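Long-range contacts in transcription termination factor FttA (Methanosarcina mazei, PDB 2XR1), which probably terminates transcription by cleaving nascent RNA where it leaves RNA polymerase, using two zinc ions, and then degrading the released RNA in the 5'-3' direction: residues His328-Ile338 with Phe364-Pro372; Glu380-Pro391 with Asp578-Leu589. One frame throughout, in Å; residues are numbered along the deposited sequence.

Contact 1: His328-Ile338 with Phe364-Pro372; sequences HNAGHILGSAI and FDPAVNKFP. With ZN (zinc ion), chain E.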
loop_
_atom_site.group_PDB
_atom_site.type_symbol
_atom_site.label_atom_id
_atom_site.label_comp_id
_atom_site.label_asym_id
_atom_site.label_seq_id
_atom_site.Cartn_x
_atom_site.Cartn_y
_atom_site.Cartn_z
ATOM N N HIS B 328 -5.110 0.843 26.717
ATOM C CA HIS B 328 -5.479 -0.026 27.833
ATOM C C HIS B 328 -4.247 -0.811 28.279
ATOM O O HIS B 328 -3.310 -0.977 27.530
ATOM C CB HIS B 328 -6.565 -1.012 27.441
ATOM C CG HIS B 328 -7.845 -0.395 26.962
ATOM N ND1 HIS B 328 -8.960 -0.261 27.769
ATOM C CD2 HIS B 328 -8.230 0.009 25.728
ATOM C CE1 HIS B 328 -9.957 0.245 27.063
ATOM N NE2 HIS B 328 -9.539 0.421 25.821
ATOM N N ASN B 329 -4.283 -1.353 29.491
ATOM C CA ASN B 329 -3.159 -2.092 30.006
ATOM C C ASN B 329 -2.786 -3.304 29.142
ATOM O O ASN B 329 -3.633 -4.093 28.776
ATOM C CB ASN B 329 -3.437 -2.571 31.415
ATOM C CG ASN B 329 -2.243 -3.322 32.012
ATOM O OD1 ASN B 329 -1.246 -2.718 32.363
ATOM N ND2 ASN B 329 -2.356 -4.648 32.132
ATOM N N ALA B 330 -1.508 -3.458 28.827
ATOM C CA ALA B 330 -1.078 -4.599 27.987
ATOM C C ALA B 330 -0.431 -5.677 28.831
ATOM O O ALA B 330 -0.356 -6.802 28.397
ATOM C CB ALA B 330 -0.113 -4.160 26.901
ATOM N N GLY B 331 0.090 -5.314 30.005
ATOM C CA GLY B 331 0.742 -6.261 30.899
ATOM C C GLY B 331 2.151 -6.660 30.509
ATOM O O GLY B 331 2.699 -7.593 31.081
ATOM N N HIS B 332 2.779 -5.950 29.570
ATOM C CA HIS B 332 4.065 -6.372 29.014
ATOM C C HIS B 332 5.201 -5.685 29.766
ATOM O O HIS B 332 6.036 -6.342 30.348
ATOM C CB HIS B 332 4.065 -6.035 27.529
ATOM C CG HIS B 332 5.361 -6.280 26.818
ATOM N ND1 HIS B 332 5.926 -7.529 26.703
ATOM C CD2 HIS B 332 6.152 -5.442 26.107
ATOM C CE1 HIS B 332 7.016 -7.447 25.956
ATOM N NE2 HIS B 332 7.176 -6.191 25.582
ATOM N N ILE B 333 5.254 -4.358 29.725
ATOM C CA ILE B 333 6.215 -3.597 30.504
ATOM C C ILE B 333 5.506 -2.369 30.993
ATOM O O ILE B 333 4.387 -2.119 30.578
ATOM C CB ILE B 333 7.481 -3.188 29.745
ATOM C CG1 ILE B 333 7.183 -2.272 28.572
ATOM C CG2 ILE B 333 8.231 -4.356 29.330
ATOM C CD1 ILE B 333 8.476 -1.625 27.913
ATOM N N LEU B 334 6.160 -1.642 31.885
ATOM C CA LEU B 334 5.634 -0.447 32.477
ATOM C C LEU B 334 5.133 0.446 31.423
ATOM O O LEU B 334 5.903 0.960 30.653
ATOM C CB LEU B 334 6.721 0.287 33.292
ATOM C CG LEU B 334 6.287 1.530 34.069
ATOM C CD1 LEU B 334 5.242 1.210 35.150
ATOM C CD2 LEU B 334 7.510 2.208 34.649
ATOM N N GLY B 335 3.828 0.645 31.391
ATOM C CA GLY B 335 3.213 1.629 30.492
ATOM C C GLY B 335 2.790 1.048 29.184
ATOM O O GLY B 335 2.298 1.787 28.348
ATOM N N SER B 336 2.987 -0.253 28.998
ATOM C CA SER B 336 2.640 -0.913 27.721
ATOM C C SER B 336 1.150 -0.802 27.467
ATOM O O SER B 336 0.329 -0.931 28.357
ATOM C CB SER B 336 3.078 -2.384 27.678
ATOM O OG SER B 336 2.379 -3.247 28.605
ATOM N N ALA B 337 0.783 -0.535 26.245
ATOM C CA ALA B 337 -0.619 -0.289 25.964
ATOM C C ALA B 337 -1.104 -1.179 24.862
ATOM O O ALA B 337 -0.359 -1.662 24.044
ATOM C CB ALA B 337 -0.875 1.169 25.637
ATOM N N ILE B 338 -2.374 -1.443 24.934
ATOM C CA ILE B 338 -3.149 -2.007 23.866
ATOM C C ILE B 338 -3.871 -0.800 23.262
ATOM O O ILE B 338 -4.424 0.028 23.947
ATOM C CB ILE B 338 -4.157 -3.042 24.455
ATOM C CG1 ILE B 338 -3.400 -4.337 24.762
ATOM C CG2 ILE B 338 -5.267 -3.286 23.478
ATOM C CD1 ILE B 338 -4.193 -5.253 25.534
ATOM N N PHE B 364 2.468 -6.332 36.870
ATOM C CA PHE B 364 1.348 -5.784 36.103
ATOM C C PHE B 364 0.068 -6.621 36.146
ATOM O O PHE B 364 0.072 -7.760 36.621
ATOM C CB PHE B 364 1.771 -5.642 34.665
ATOM C CG PHE B 364 3.076 -4.926 34.492
ATOM C CD1 PHE B 364 3.204 -3.581 34.876
ATOM C CD2 PHE B 364 4.178 -5.583 33.909
ATOM C CE1 PHE B 364 4.405 -2.918 34.686
ATOM C CE2 PHE B 364 5.388 -4.919 33.738
ATOM C CZ PHE B 364 5.501 -3.589 34.117
ATOM N N ASP B 365 -1.026 -6.023 35.696
ATOM C CA ASP B 365 -2.303 -6.727 35.590
ATOM C C ASP B 365 -2.368 -7.321 34.188
ATOM O O ASP B 365 -1.589 -6.951 33.328
ATOM C CB ASP B 365 -3.474 -5.779 35.804
ATOM C CG ASP B 365 -3.499 -5.159 37.196
ATOM O OD1 ASP B 365 -3.646 -5.906 38.221
ATOM O OD2 ASP B 365 -3.395 -3.886 37.251
ATOM N N PRO B 366 -3.303 -8.246 33.959
ATOM C CA PRO B 366 -3.380 -8.878 32.646
ATOM C C PRO B 366 -3.735 -7.911 31.568
ATOM O O PRO B 366 -4.404 -6.933 31.839
ATOM C CB PRO B 366 -4.538 -9.892 32.788
ATOM C CG PRO B 366 -4.880 -9.994 34.270
ATOM C CD PRO B 366 -4.281 -8.793 34.948
ATOM N N ALA B 367 -3.266 -8.177 30.357
ATOM C CA ALA B 367 -3.653 -7.442 29.189
ATOM C C ALA B 367 -5.172 -7.367 29.172
ATOM O O ALA B 367 -5.843 -8.306 29.632
ATOM C CB ALA B 367 -3.102 -8.160 27.932
ATOM N N VAL B 368 -5.713 -6.276 28.651
ATOM C CA VAL B 368 -7.157 -6.065 28.571
ATOM C C VAL B 368 -7.682 -6.565 27.218
ATOM O O VAL B 368 -7.110 -6.296 26.158
ATOM C CB VAL B 368 -7.545 -4.544 28.790
ATOM C CG1 VAL B 368 -8.958 -4.208 28.186
ATOM C CG2 VAL B 368 -7.430 -4.194 30.231
ATOM N N ASN B 369 -8.787 -7.294 27.258
ATOM C CA ASN B 369 -9.491 -7.703 26.050
ATOM C C ASN B 369 -11.010 -7.470 26.093
ATOM O O ASN B 369 -11.748 -8.177 25.436
ATOM C CB ASN B 369 -9.144 -9.144 25.718
ATOM C CG ASN B 369 -9.619 -10.118 26.734
ATOM O OD1 ASN B 369 -10.138 -9.758 27.826
ATOM N ND2 ASN B 369 -9.460 -11.423 26.384
ATOM N N LYS B 370 -11.467 -6.474 26.854
ATOM C CA LYS B 370 -12.894 -6.060 26.919
ATOM C C LYS B 370 -12.949 -4.664 26.318
ATOM O O LYS B 370 -12.165 -3.821 26.702
ATOM C CB LYS B 370 -13.340 -5.977 28.355
ATOM C CG LYS B 370 -14.780 -6.362 28.609
ATOM N N PHE B 371 -13.789 -4.430 25.330
ATOM C CA PHE B 371 -13.845 -3.107 24.687
ATOM C C PHE B 371 -15.281 -2.845 24.315
ATOM O O PHE B 371 -16.032 -3.764 24.200
ATOM C CB PHE B 371 -12.970 -3.014 23.414
ATOM C CG PHE B 371 -11.612 -3.624 23.544
ATOM C CD1 PHE B 371 -10.586 -2.926 24.096
ATOM C CD2 PHE B 371 -11.364 -4.909 23.074
ATOM C CE1 PHE B 371 -9.299 -3.488 24.190
ATOM C CE2 PHE B 371 -10.131 -5.476 23.172
ATOM C CZ PHE B 371 -9.071 -4.759 23.737
ATOM N N PRO B 372 -15.676 -1.588 24.126
ATOM C CA PRO B 372 -17.092 -1.432 23.786
ATOM C C PRO B 372 -17.425 -2.134 22.492
ATOM O O PRO B 372 -18.496 -2.740 22.432
ATOM C CB PRO B 372 -17.272 0.093 23.656
ATOM C CG PRO B 372 -16.151 0.670 24.467
ATOM C CD PRO B 372 -15.004 -0.290 24.282
HETATM ZN ZN ZN E . 8.296 -5.418 23.802
HETATM O O HOH W 1 -0.830 -3.048 34.873
#
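Ile338 presents its two branches to different partners: CD1 reaches Ala367 CB at 3.9 Å, while CG2 meets Phe371 CZ at 4.1 Å, the side chains crossing at about a right angle. Phe371 then turns its edge to the face of His328 in a T-shaped stack, planes 78° apart, and Val368 packs beside the same imidazole. At the far end, Phe364 packs against the backbone of the Ile333-Ser336 type II turn, with Ile333 O over one face near the rim, and meets Leu334 CB through CZ. Gly331, whose positive phi favours glycine, packs its CA close to Asp365 O.

Farther out, Val368 N donates to Asn329 O (3.0 Å), and the Asn329 side chain, extended away from its own N (chi1 -178°), sends ND2 to Asp365 O at 2.7 Å and, weakly, to Pro366 O. Its OD1 accepts a hydrogen bond from a water that accepts from Asp365 N, using both ends of the amide.

In the hairpin loop, His332 NE2 binds zinc with His245, His247 and Asp355, and ND1 is hydrogen-bonded to Gly582 O. Tyr592 of helix 586-594 touches Ile338, Ala367 and Phe371, Val351 of strand 348-352 backs Ile338 and Phe371, and helix 451-460 meets Leu334.

Contact 2: Glu380-Pro391 with Asp578-Leu589; sequences EATYGNANAFQP and DGFSGHSDRRQL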
loop_
_atom_site.group_PDB
_atom_site.type_symbol
_atom_site.label_atom_id
_atom_site.label_comp_id
_atom_site.label_asym_id
_atom_site.label_seq_id
_atom_site.Cartn_x
_atom_site.Cartn_y
_atom_site.Cartn_z
ATOM N N GLU B 380 0.213 -9.607 18.435
ATOM C CA GLU B 380 1.554 -10.166 18.396
ATOM C C GLU B 380 1.455 -11.664 18.443
ATOM O O GLU B 380 0.415 -12.174 18.808
ATOM C CB GLU B 380 2.417 -9.738 19.582
ATOM C CG GLU B 380 1.927 -10.255 20.933
ATOM C CD GLU B 380 3.064 -10.619 21.825
ATOM O OE1 GLU B 380 3.876 -11.487 21.395
ATOM O OE2 GLU B 380 3.153 -10.055 22.931
ATOM N N ALA B 381 2.558 -12.342 18.088
ATOM C CA ALA B 381 2.617 -13.795 17.988
ATOM C C ALA B 381 3.971 -14.390 18.437
ATOM O O ALA B 381 4.377 -15.386 17.914
ATOM C CB ALA B 381 2.270 -14.236 16.546
ATOM N N THR B 382 4.644 -13.781 19.407
ATOM C CA THR B 382 6.046 -14.127 19.749
ATOM C C THR B 382 6.165 -15.547 20.197
ATOM O O THR B 382 7.045 -16.269 19.748
ATOM C CB THR B 382 6.625 -13.262 20.856
ATOM O OG1 THR B 382 6.350 -11.901 20.572
ATOM C CG2 THR B 382 8.132 -13.445 20.966
ATOM N N TYR B 383 5.251 -15.967 21.065
ATOM C CA TYR B 383 5.176 -17.362 21.447
ATOM C C TYR B 383 4.037 -18.072 20.699
ATOM O O TYR B 383 3.315 -18.923 21.242
ATOM C CB TYR B 383 5.024 -17.470 22.962
ATOM C CG TYR B 383 6.302 -17.130 23.719
ATOM C CD1 TYR B 383 6.740 -15.835 23.818
ATOM C CD2 TYR B 383 7.050 -18.099 24.318
ATOM C CE1 TYR B 383 7.887 -15.512 24.483
ATOM C CE2 TYR B 383 8.199 -17.786 24.990
ATOM C CZ TYR B 383 8.616 -16.490 25.071
ATOM O OH TYR B 383 9.753 -16.204 25.763
ATOM N N GLY B 384 3.912 -17.774 19.429
ATOM C CA GLY B 384 2.757 -18.204 18.690
ATOM C C GLY B 384 2.816 -19.635 18.201
ATOM O O GLY B 384 1.816 -20.166 17.765
ATOM N N ASN B 385 3.996 -20.239 18.253
ATOM C CA ASN B 385 4.163 -21.609 17.844
ATOM C C ASN B 385 3.334 -22.605 18.670
ATOM O O ASN B 385 3.194 -22.459 19.874
ATOM C CB ASN B 385 5.641 -21.968 17.931
ATOM C CG ASN B 385 6.381 -21.731 16.624
ATOM O OD1 ASN B 385 6.125 -22.425 15.624
ATOM N ND2 ASN B 385 7.313 -20.790 16.624
ATOM N N ALA B 386 2.804 -23.641 18.028
ATOM C CA ALA B 386 2.035 -24.698 18.736
ATOM C C ALA B 386 2.719 -25.136 20.032
ATOM O O ALA B 386 2.084 -25.500 20.998
ATOM C CB ALA B 386 1.813 -25.904 17.797
ATOM N N ASN B 387 4.032 -25.073 20.010
ATOM C CA ASN B 387 4.942 -25.667 20.988
ATOM C C ASN B 387 5.213 -24.762 22.208
ATOM O O ASN B 387 5.742 -25.212 23.206
ATOM C CB ASN B 387 6.275 -25.805 20.227
ATOM C CG ASN B 387 7.128 -26.909 20.703
ATOM O OD1 ASN B 387 8.154 -27.199 20.079
ATOM N ND2 ASN B 387 6.742 -27.549 21.809
ATOM N N ALA B 388 4.846 -23.484 22.103
ATOM C CA ALA B 388 5.539 -22.421 22.777
ATOM C C ALA B 388 4.899 -21.985 24.113
ATOM O O ALA B 388 4.591 -20.821 24.371
ATOM C CB ALA B 388 5.733 -21.215 21.775
ATOM N N PHE B 389 4.751 -22.944 24.987
ATOM C CA PHE B 389 4.274 -22.669 26.335
ATOM C C PHE B 389 5.452 -22.212 27.165
ATOM O O PHE B 389 6.611 -22.471 26.838
ATOM C CB PHE B 389 3.615 -23.912 26.935
ATOM C CG PHE B 389 2.567 -24.479 26.042
ATOM C CD1 PHE B 389 1.343 -23.819 25.883
ATOM C CD2 PHE B 389 2.832 -25.599 25.261
ATOM C CE1 PHE B 389 0.373 -24.328 25.019
ATOM C CE2 PHE B 389 1.867 -26.096 24.390
ATOM C CZ PHE B 389 0.646 -25.467 24.271
ATOM N N GLN B 390 5.170 -21.484 28.226
ATOM C CA GLN B 390 6.240 -21.117 29.111
ATOM C C GLN B 390 5.800 -21.513 30.504
ATOM O O GLN B 390 4.624 -21.713 30.744
ATOM C CB GLN B 390 6.617 -19.648 28.887
ATOM C CG GLN B 390 5.631 -18.716 29.319
ATOM C CD GLN B 390 5.753 -17.341 28.682
ATOM O OE1 GLN B 390 5.486 -16.365 29.356
ATOM N NE2 GLN B 390 6.091 -17.250 27.396
ATOM N N PRO B 391 6.744 -21.771 31.394
ATOM C CA PRO B 391 6.374 -22.264 32.715
ATOM C C PRO B 391 5.533 -21.262 33.511
ATOM O O PRO B 391 5.685 -20.058 33.342
ATOM C CB PRO B 391 7.732 -22.456 33.394
ATOM C CG PRO B 391 8.641 -21.468 32.743
ATOM C CD PRO B 391 8.189 -21.500 31.293
ATOM N N ASP B 578 12.725 -19.659 30.876
ATOM C CA ASP B 578 12.004 -18.756 29.998
ATOM C C ASP B 578 10.705 -18.433 30.706
ATOM O O ASP B 578 9.644 -18.929 30.333
ATOM C CB ASP B 578 11.770 -19.422 28.629
ATOM C CG ASP B 578 11.273 -18.450 27.549
ATOM O OD1 ASP B 578 11.127 -17.244 27.811
ATOM O OD2 ASP B 578 11.047 -18.909 26.388
ATOM N N GLY B 579 10.788 -17.608 31.740
ATOM C CA GLY B 579 9.598 -17.219 32.472
ATOM C C GLY B 579 9.441 -15.730 32.689
ATOM O O GLY B 579 8.560 -15.317 33.420
ATOM N N PHE B 580 10.271 -14.916 32.056
ATOM C CA PHE B 580 10.273 -13.505 32.367
ATOM C C PHE B 580 10.278 -12.627 31.145
ATOM O O PHE B 580 10.657 -11.463 31.226
ATOM C CB PHE B 580 11.479 -13.197 33.232
ATOM C CG PHE B 580 11.615 -14.126 34.389
ATOM C CD1 PHE B 580 12.184 -15.370 34.217
ATOM C CD2 PHE B 580 11.142 -13.777 35.637
ATOM C CE1 PHE B 580 12.329 -16.258 35.284
ATOM C CE2 PHE B 580 11.270 -14.642 36.704
ATOM C CZ PHE B 580 11.870 -15.900 36.526
ATOM N N SER B 581 9.833 -13.174 30.017
ATOM C CA SER B 581 9.868 -12.431 28.787
ATOM C C SER B 581 8.887 -11.298 28.816
ATOM O O SER B 581 9.073 -10.349 28.113
ATOM C CB SER B 581 9.565 -13.348 27.597
ATOM O OG SER B 581 8.228 -13.824 27.652
ATOM N N GLY B 582 7.815 -11.412 29.597
ATOM C CA GLY B 582 6.733 -10.422 29.582
ATOM C C GLY B 582 5.770 -10.555 28.400
ATOM O O GLY B 582 4.995 -9.639 28.135
ATOM N N HIS B 583 5.818 -11.692 27.699
ATOM C CA HIS B 583 4.840 -12.042 26.666
ATOM C C HIS B 583 3.927 -13.193 27.044
ATOM O O HIS B 583 4.291 -14.115 27.786
ATOM C CB HIS B 583 5.553 -12.489 25.418
ATOM C CG HIS B 583 6.354 -11.415 24.741
ATOM N ND1 HIS B 583 5.797 -10.519 23.847
ATOM C CD2 HIS B 583 7.683 -11.144 24.781
ATOM C CE1 HIS B 583 6.757 -9.751 23.373
ATOM N NE2 HIS B 583 7.909 -10.119 23.911
ATOM N N SER B 584 2.734 -13.149 26.490
ATOM C CA SER B 584 1.805 -14.226 26.557
ATOM C C SER B 584 2.410 -15.430 25.895
ATOM O O SER B 584 2.905 -15.324 24.797
ATOM C CB SER B 584 0.536 -13.842 25.791
ATOM O OG SER B 584 -0.186 -12.884 26.484
ATOM N N ASP B 585 2.351 -16.589 26.537
ATOM C CA ASP B 585 2.777 -17.820 25.880
ATOM C C ASP B 585 1.688 -18.270 24.885
ATOM O O ASP B 585 0.725 -17.535 24.647
ATOM C CB ASP B 585 3.125 -18.902 26.910
ATOM C CG ASP B 585 1.892 -19.581 27.550
ATOM O OD1 ASP B 585 0.738 -19.135 27.303
ATOM O OD2 ASP B 585 2.081 -20.582 28.315
ATOM N N ARG B 586 1.854 -19.448 24.294
ATOM C CA ARG B 586 0.915 -19.906 23.273
ATOM C C ARG B 586 -0.499 -19.999 23.832
ATOM O O ARG B 586 -1.408 -19.475 23.254
ATOM C CB ARG B 586 1.372 -21.237 22.680
ATOM C CG ARG B 586 0.304 -22.021 21.986
ATOM C CD ARG B 586 -0.006 -21.510 20.578
ATOM N NE ARG B 586 -0.886 -22.476 19.949
ATOM C CZ ARG B 586 -1.057 -22.664 18.649
ATOM N NH1 ARG B 586 -0.410 -21.952 17.741
ATOM N NH2 ARG B 586 -1.891 -23.613 18.262
ATOM N N ARG B 587 -0.659 -20.635 24.983
ATOM C CA ARG B 587 -1.955 -20.730 25.643
ATOM C C ARG B 587 -2.581 -19.329 25.841
ATOM O O ARG B 587 -3.729 -19.077 25.536
ATOM C CB ARG B 587 -1.832 -21.422 26.990
ATOM C CG ARG B 587 -3.154 -22.022 27.481
ATOM C CD ARG B 587 -3.098 -22.465 28.950
ATOM N NE ARG B 587 -3.422 -21.347 29.849
ATOM C CZ ARG B 587 -2.532 -20.656 30.586
ATOM N NH1 ARG B 587 -1.219 -20.970 30.580
ATOM N NH2 ARG B 587 -2.952 -19.651 31.353
ATOM N N GLN B 588 -1.781 -18.402 26.318
ATOM C CA GLN B 588 -2.286 -17.086 26.674
ATOM C C GLN B 588 -2.684 -16.281 25.456
ATOM O O GLN B 588 -3.635 -15.498 25.528
ATOM C CB GLN B 588 -1.252 -16.359 27.532
ATOM C CG GLN B 588 -1.276 -16.909 28.949
ATOM C CD GLN B 588 0.028 -16.727 29.703
ATOM O OE1 GLN B 588 1.011 -16.173 29.167
ATOM N NE2 GLN B 588 0.057 -17.203 30.957
ATOM N N LEU B 589 -1.949 -16.441 24.357
ATOM C CA LEU B 589 -2.318 -15.797 23.106
ATOM C C LEU B 589 -3.711 -16.277 22.700
ATOM O O LEU B 589 -4.592 -15.484 22.355
ATOM C CB LEU B 589 -1.296 -16.103 22.020
ATOM C CG LEU B 589 0.058 -15.396 22.272
ATOM C CD1 LEU B 589 1.215 -15.938 21.414
ATOM C CD2 LEU B 589 -0.122 -13.917 22.048
HETATM O O HOH W 2 3.714 -14.102 22.581
#
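Glu380 has CG wedged between its backbone N and carbonyl carbon (chi1 65°) and bends again at chi2, which carries its carboxylate round to His583. There ND1 donates in its own ring plane to Glu380 OE2, 2.8 Å away and nearly straight at 168°; carboxylate and ring stand almost perpendicular. Thr382 lies over a face of that ring, its CB 4.2 Å from the centroid in a CH-pi contact, and donates from both N and OG1 to Glu380 OE1. Threonine thus serves the ring and the carboxylate together.

Tyr383 reaches past His583 CB to donate from OH to the syn lone pair of Asp578 OD1 (2.7 Å), and over one of its faces, toward the rim, sits NE2 of Gln390, whose OE1 accepts from Lys357 NZ. Asp585 divides its oxygens. OD1 caps helix 586-594 by accepting from Gln588 N (2.8 Å), half of a capping box, and OD2 uses its anti lone pair for Gln390 N (3.2 Å). Arg586, bent at chi2, brings NH1 to Gly384 O at 2.9 Å; NH1 also forms a salt bridge with Asp615, and NH2 is hydrogen-bonded to Ser619. Leu589 CD1 fills in against the Tyr383 backbone.

His583 lies beside the zinc site, close to His332, and Thr382 OG1 is hydrogen-bonded to ND1 of the zinc ligand His607. The Glu380-His583 pair is consistent with the conserved motif A acid and motif B histidine of beta-CASP nucleases. The grip of Glu380 and the facing Thr382 probably restrict the rotation of the imidazole next to the metals.

Overall arrangement
Along the chain from the N terminus, strands 323-329 and 337-343 form a hairpin whose loop bears His332. Contact 1 closes when 364-372 returns to it, enclosing a 25-residue loop that contains strand 348-352. Strand 376-380 then leads into 380-391, where contact 2 opens; it closes only after the 186 intervening residues, which include most of the beta-CASP domain, at 578-589. The two contacts are in series, neither nested nor crossed. They nevertheless meet at the metal site, where Gly582 O is a probable hydrogen-bond acceptor for His332 ND1. Contact 1 packs the loop 364-372 against the hairpin that carries His332, and contact 2 ties the beta-CASP exit back to the metallo-beta-lactamase fold.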